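Local coordinates for protein rifamycin polyketide synthase (Amycolatopsis mediterranei, PDB 4LN9) that forms the dehydratase domain of a modular synthase's terminal module, probably removing water from a beta-hydroxy polyketide intermediate on the way to rifamycin, at residues G95-P107 with R262-A274. Residues are numbered along the deposited sequence; the frame is centred on the assembly and turned at random.
Sequences GCPVLDELVIEAP and RLPFAWNGLRLHA
Leu-99 and Leu-270 trade two backbone hydrogen bonds where strands 98-104 and 263-272 run antiparallel, the seam that joins the two halves of the dehydratase's double hotdog fold. Farther along, Leu-102 and Trp-267 form a second such pair; the bond from Trp-267 N to Leu-102 O is 2.8 Å long and nearly straight (176°). Ile-104 N closes that end by reaching Phe-265 O, also at 2.8 Å. The register slips beside the first pair, at a G1 beta bulge in which Gly-269 and Leu-270 both face Leu-99. Glycine suits the first position, whose phi is positive, and its N bonds to Asp-100 O from above the carbonyl plane (3.0 Å).

Apolar packing fills the face carrying Leu-99, Leu-102, Trp-267 and Leu-270, where Val-84 of helix 80-93 touches both Trp-267 and Leu-270. The broad indole suits this buried place. With CG anti to its carbonyl carbon (chi1 -64°), Trp-267 presents an edge to the neighbouring strand, and Ile-104 CG1 lies by that edge, 3.9 Å from NE1, a buried N-H without a polar partner.

On the face of Glu-101 and Asn-268, more open to solvent, polar residues fit: the two side chains run side by side and point the same way, Asn-268 ND2 against the Glu-101 methylene CG (3.7 Å), with the carboxylate and amide planes 47° apart.

Near the bulge, Val-98 CG1 sits over one face of the Arg-271 guanidinium, whose NE makes a salt bridge to Glu-156. Beyond it, a water accepts a hydrogen bond from Leu-272 N at 2.8 Å.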
loop_
_atom_site.group_PDB
_atom_site.type_symbol
_atom_site.label_atom_id
_atom_site.label_comp_id
_atom_site.label_asym_id
_atom_site.label_seq_id
_atom_site.Cartn_x
_atom_site.Cartn_y
_atom_site.Cartn_z
ATOM N N GLY A 95 -4.267 -16.053 -4.051
ATOM C CA GLY A 95 -4.699 -17.444 -4.187
ATOM C C GLY A 95 -5.909 -17.773 -3.332
ATOM O O GLY A 95 -6.070 -18.905 -2.871
ATOM N N CYS A 96 -6.761 -16.773 -3.124
ATOM C CA CYS A 96 -8.052 -16.952 -2.463
ATOM C C CYS A 96 -9.168 -16.413 -3.343
ATOM O O CYS A 96 -9.768 -15.390 -3.020
ATOM C CB CYS A 96 -8.084 -16.167 -1.150
ATOM S SG CYS A 96 -7.153 -16.902 0.212
ATOM N N PRO A 97 -9.478 -17.116 -4.442
ATOM C CA PRO A 97 -10.366 -16.552 -5.455
ATOM C C PRO A 97 -11.857 -16.629 -5.103
ATOM O O PRO A 97 -12.671 -15.977 -5.758
ATOM C CB PRO A 97 -10.064 -17.402 -6.690
ATOM C CG PRO A 97 -9.639 -18.719 -6.135
ATOM C CD PRO A 97 -8.898 -18.404 -4.864
ATOM N N VAL A 98 -12.218 -17.413 -4.090
ATOM C CA VAL A 98 -13.632 -17.645 -3.789
ATOM C C VAL A 98 -14.192 -16.605 -2.827
ATOM O O VAL A 98 -13.660 -16.404 -1.735
ATOM C CB VAL A 98 -13.875 -19.055 -3.217
ATOM C CG1 VAL A 98 -15.336 -19.225 -2.826
ATOM C CG2 VAL A 98 -13.464 -20.112 -4.231
ATOM N N LEU A 99 -15.266 -15.938 -3.242
ATOM C CA LEU A 99 -15.929 -14.956 -2.391
ATOM C C LEU A 99 -16.959 -15.625 -1.482
ATOM O O LEU A 99 -18.113 -15.821 -1.862
ATOM C CB LEU A 99 -16.571 -13.842 -3.230
ATOM C CG LEU A 99 -17.087 -12.605 -2.482
ATOM C CD1 LEU A 99 -16.023 -12.045 -1.548
ATOM C CD2 LEU A 99 -17.564 -11.538 -3.457
ATOM N N ASP A 100 -16.496 -16.037 -0.303
ATOM C CA ASP A 100 -17.319 -16.745 0.675
ATOM C C ASP A 100 -18.486 -15.857 1.092
ATOM O O ASP A 100 -19.644 -16.274 1.061
ATOM C CB ASP A 100 -16.461 -17.090 1.901
ATOM C CG ASP A 100 -17.034 -18.229 2.729
ATOM O OD1 ASP A 100 -18.073 -18.803 2.334
ATOM O OD2 ASP A 100 -16.434 -18.557 3.778
ATOM N N GLU A 101 -18.177 -14.594 1.373
ATOM C CA GLU A 101 -19.181 -13.636 1.821
ATOM C C GLU A 101 -18.720 -12.205 1.547
ATOM O O GLU A 101 -17.530 -11.898 1.629
ATOM C CB GLU A 101 -19.464 -13.831 3.313
ATOM C CG GLU A 101 -20.558 -12.937 3.873
ATOM C CD GLU A 101 -20.955 -13.322 5.286
ATOM O OE1 GLU A 101 -20.233 -14.130 5.910
ATOM O OE2 GLU A 101 -22.005 -12.840 5.763
ATOM N N LEU A 102 -19.651 -11.364 1.106
ATOM C CA LEU A 102 -19.401 -9.928 1.029
ATOM C C LEU A 102 -20.651 -9.150 1.408
ATOM O O LEU A 102 -21.731 -9.394 0.868
ATOM C CB LEU A 102 -18.936 -9.531 -0.375
ATOM C CG LEU A 102 -18.335 -8.130 -0.516
ATOM C CD1 LEU A 102 -17.024 -8.028 0.247
ATOM C CD2 LEU A 102 -18.135 -7.765 -1.981
ATOM N N VAL A 103 -20.528 -8.297 2.419
ATOM C CA VAL A 103 -21.642 -7.451 2.826
ATOM C C VAL A 103 -21.421 -6.014 2.369
ATOM O O VAL A 103 -20.350 -5.446 2.585
ATOM C CB VAL A 103 -21.847 -7.479 4.352
ATOM C CG1 VAL A 103 -22.926 -6.487 4.761
ATOM C CG2 VAL A 103 -22.207 -8.885 4.811
ATOM N N ILE A 104 -22.388 -5.473 1.634
ATOM C CA ILE A 104 -22.298 -4.091 1.174
ATOM C C ILE A 104 -22.860 -3.134 2.220
ATOM O O ILE A 104 -23.997 -3.284 2.663
ATOM C CB ILE A 104 -23.037 -3.881 -0.163
ATOM C CG1 ILE A 104 -22.688 -4.999 -1.148
ATOM C CG2 ILE A 104 -22.688 -2.523 -0.756
ATOM C CD1 ILE A 104 -21.289 -4.900 -1.715
ATOM N N GLU A 105 -22.028 -2.200 2.669
ATOM C CA GLU A 105 -22.348 -1.385 3.835
ATOM C C GLU A 105 -22.947 -0.047 3.417
ATOM O O GLU A 105 -23.809 0.499 4.108
ATOM C CB GLU A 105 -21.093 -1.142 4.668
ATOM C CG GLU A 105 -20.387 -2.411 5.103
ATOM C CD GLU A 105 -19.623 -2.221 6.396
ATOM O OE1 GLU A 105 -19.437 -3.218 7.125
ATOM O OE2 GLU A 105 -19.391 -1.051 6.775
ATOM N N ALA A 106 -22.320 0.570 2.420
ATOM C CA ALA A 106 -22.562 1.969 2.092
ATOM C C ALA A 106 -22.125 2.228 0.654
ATOM O O ALA A 106 -21.070 1.756 0.231
ATOM C CB ALA A 106 -21.799 2.877 3.049
ATOM N N PRO A 107 -22.941 2.971 -0.107
ATOM C CA PRO A 107 -22.672 3.218 -1.524
ATOM C C PRO A 107 -21.321 3.895 -1.758
ATOM O O PRO A 107 -20.965 4.834 -1.046
ATOM C CB PRO A 107 -23.810 4.152 -1.934
ATOM C CG PRO A 107 -24.925 3.801 -1.009
ATOM C CD PRO A 107 -24.263 3.478 0.301
ATOM N N ARG A 262 -34.107 -1.003 -4.575
ATOM C CA ARG A 262 -33.283 -1.801 -3.670
ATOM C C ARG A 262 -31.894 -2.008 -4.269
ATOM O O ARG A 262 -31.731 -2.021 -5.488
ATOM C CB ARG A 262 -33.938 -3.159 -3.409
ATOM C CG ARG A 262 -35.311 -3.084 -2.760
ATOM C CD ARG A 262 -36.003 -4.436 -2.798
ATOM N NE ARG A 262 -35.178 -5.487 -2.209
ATOM C CZ ARG A 262 -35.322 -5.941 -0.968
ATOM N NH1 ARG A 262 -36.265 -5.438 -0.183
ATOM N NH2 ARG A 262 -34.531 -6.903 -0.515
ATOM N N LEU A 263 -30.901 -2.191 -3.404
ATOM C CA LEU A 263 -29.537 -2.480 -3.846
ATOM C C LEU A 263 -29.043 -3.805 -3.251
ATOM O O LEU A 263 -29.653 -4.331 -2.319
ATOM C CB LEU A 263 -28.596 -1.332 -3.458
ATOM C CG LEU A 263 -28.944 0.059 -4.002
ATOM C CD1 LEU A 263 -28.049 1.127 -3.388
ATOM C CD2 LEU A 263 -28.853 0.085 -5.520
ATOM N N PRO A 264 -28.083 -4.459 -3.944
ATOM C CA PRO A 264 -27.534 -5.697 -3.379
ATOM C C PRO A 264 -27.068 -5.474 -1.943
ATOM O O PRO A 264 -26.447 -4.451 -1.655
ATOM C CB PRO A 264 -26.322 -5.991 -4.277
ATOM C CG PRO A 264 -26.505 -5.149 -5.497
ATOM C CD PRO A 264 -27.251 -3.933 -5.038
ATOM N N PHE A 265 -27.374 -6.407 -1.045
ATOM C CA PHE A 265 -26.977 -6.268 0.356
ATOM C C PHE A 265 -25.901 -7.277 0.766
ATOM O O PHE A 265 -24.785 -6.895 1.115
ATOM C CB PHE A 265 -28.195 -6.356 1.282
ATOM C CG PHE A 265 -27.854 -6.314 2.745
ATOM C CD1 PHE A 265 -28.186 -7.374 3.573
ATOM C CD2 PHE A 265 -27.286 -5.183 3.311
ATOM C CE1 PHE A 265 -27.889 -7.340 4.923
ATOM C CE2 PHE A 265 -26.981 -5.144 4.659
ATOM C CZ PHE A 265 -27.289 -6.221 5.467
ATOM N N ALA A 266 -26.229 -8.565 0.682
ATOM C CA ALA A 266 -25.309 -9.619 1.103
ATOM C C ALA A 266 -25.065 -10.649 0.001
ATOM O O ALA A 266 -25.995 -11.309 -0.466
ATOM C CB ALA A 266 -25.816 -10.297 2.366
ATOM N N TRP A 267 -23.793 -10.850 -0.327
ATOM C CA TRP A 267 -23.380 -11.836 -1.322
ATOM C C TRP A 267 -22.847 -13.043 -0.613
ATOM O O TRP A 267 -21.990 -12.918 0.262
ATOM C CB TRP A 267 -22.277 -11.252 -2.197
ATOM C CG TRP A 267 -22.705 -10.062 -3.017
ATOM C CD1 TRP A 267 -22.919 -8.757 -2.582
ATOM C CD2 TRP A 267 -22.907 -10.016 -4.471
ATOM N NE1 TRP A 267 -23.242 -7.940 -3.635
ATOM C CE2 TRP A 267 -23.274 -8.637 -4.792
ATOM C CE3 TRP A 267 -22.849 -10.952 -5.492
ATOM C CZ2 TRP A 267 -23.579 -8.242 -6.081
ATOM C CZ3 TRP A 267 -23.131 -10.534 -6.794
ATOM C CH2 TRP A 267 -23.485 -9.211 -7.080
ATOM N N ASN A 268 -23.202 -14.227 -1.098
ATOM C CA ASN A 268 -22.699 -15.460 -0.509
ATOM C C ASN A 268 -22.318 -16.465 -1.584
ATOM O O ASN A 268 -23.101 -16.733 -2.495
ATOM C CB ASN A 268 -23.748 -16.067 0.424
ATOM C CG ASN A 268 -24.026 -15.196 1.634
ATOM O OD1 ASN A 268 -25.039 -14.500 1.693
ATOM N ND2 ASN A 268 -23.118 -15.224 2.601
ATOM N N GLY A 269 -21.078 -16.943 -1.531
ATOM C CA GLY A 269 -20.629 -18.010 -2.420
ATOM C C GLY A 269 -20.541 -17.578 -3.871
ATOM O O GLY A 269 -21.098 -18.227 -4.759
ATOM N N LEU A 270 -19.782 -16.517 -4.124
ATOM C CA LEU A 270 -19.518 -16.099 -5.492
ATOM C C LEU A 270 -18.192 -16.619 -6.039
ATOM O O LEU A 270 -17.135 -16.447 -5.424
ATOM C CB LEU A 270 -19.610 -14.583 -5.653
ATOM C CG LEU A 270 -19.444 -14.247 -7.137
ATOM C CD1 LEU A 270 -20.680 -13.596 -7.748
ATOM C CD2 LEU A 270 -18.181 -13.443 -7.428
ATOM N N ARG A 271 -18.266 -17.287 -7.186
ATOM C CA ARG A 271 -17.087 -17.821 -7.855
ATOM C C ARG A 271 -17.030 -17.334 -9.293
ATOM O O ARG A 271 -17.985 -17.506 -10.051
ATOM C CB ARG A 271 -17.128 -19.346 -7.861
ATOM C CG ARG A 271 -16.712 -19.983 -6.551
ATOM C CD ARG A 271 -16.909 -21.485 -6.616
ATOM N NE ARG A 271 -16.746 -22.102 -5.306
ATOM C CZ ARG A 271 -17.685 -22.115 -4.366
ATOM N NH1 ARG A 271 -18.880 -21.595 -4.610
ATOM N NH2 ARG A 271 -17.435 -22.670 -3.188
ATOM N N LEU A 272 -15.851 -16.890 -9.709
ATOM C CA LEU A 272 -15.611 -16.582 -11.107
ATOM C C LEU A 272 -14.780 -17.685 -11.746
ATOM O O LEU A 272 -13.743 -18.076 -11.211
ATOM C CB LEU A 272 -14.886 -15.244 -11.235
ATOM C CG LEU A 272 -14.485 -14.883 -12.662
ATOM C CD1 LEU A 272 -15.686 -14.343 -13.425
ATOM C CD2 LEU A 272 -13.343 -13.879 -12.662
ATOM N N HIS A 273 -15.315 -18.291 -12.801
ATOM C CA HIS A 273 -14.751 -19.534 -13.310
ATOM C C HIS A 273 -13.941 -19.300 -14.546
ATOM O O HIS A 273 -12.970 -20.010 -14.803
ATOM C CB HIS A 273 -15.848 -20.553 -13.586
ATOM C CG HIS A 273 -16.657 -20.920 -12.368
ATOM N ND1 HIS A 273 -16.207 -21.773 -11.431
ATOM C CD2 HIS A 273 -17.878 -20.438 -11.908
ATOM C CE1 HIS A 273 -17.112 -21.865 -10.440
ATOM N NE2 HIS A 273 -18.154 -21.080 -10.756
ATOM N N ALA A 274 -14.367 -18.335 -15.355
ATOM C CA ALA A 274 -13.669 -18.013 -16.594
ATOM C C ALA A 274 -13.647 -16.501 -16.785
ATOM O O ALA A 274 -14.677 -15.843 -16.644
ATOM C CB ALA A 274 -14.355 -18.688 -17.776
HETATM O O HOH W 1 -13.676 -16.755 -7.939
#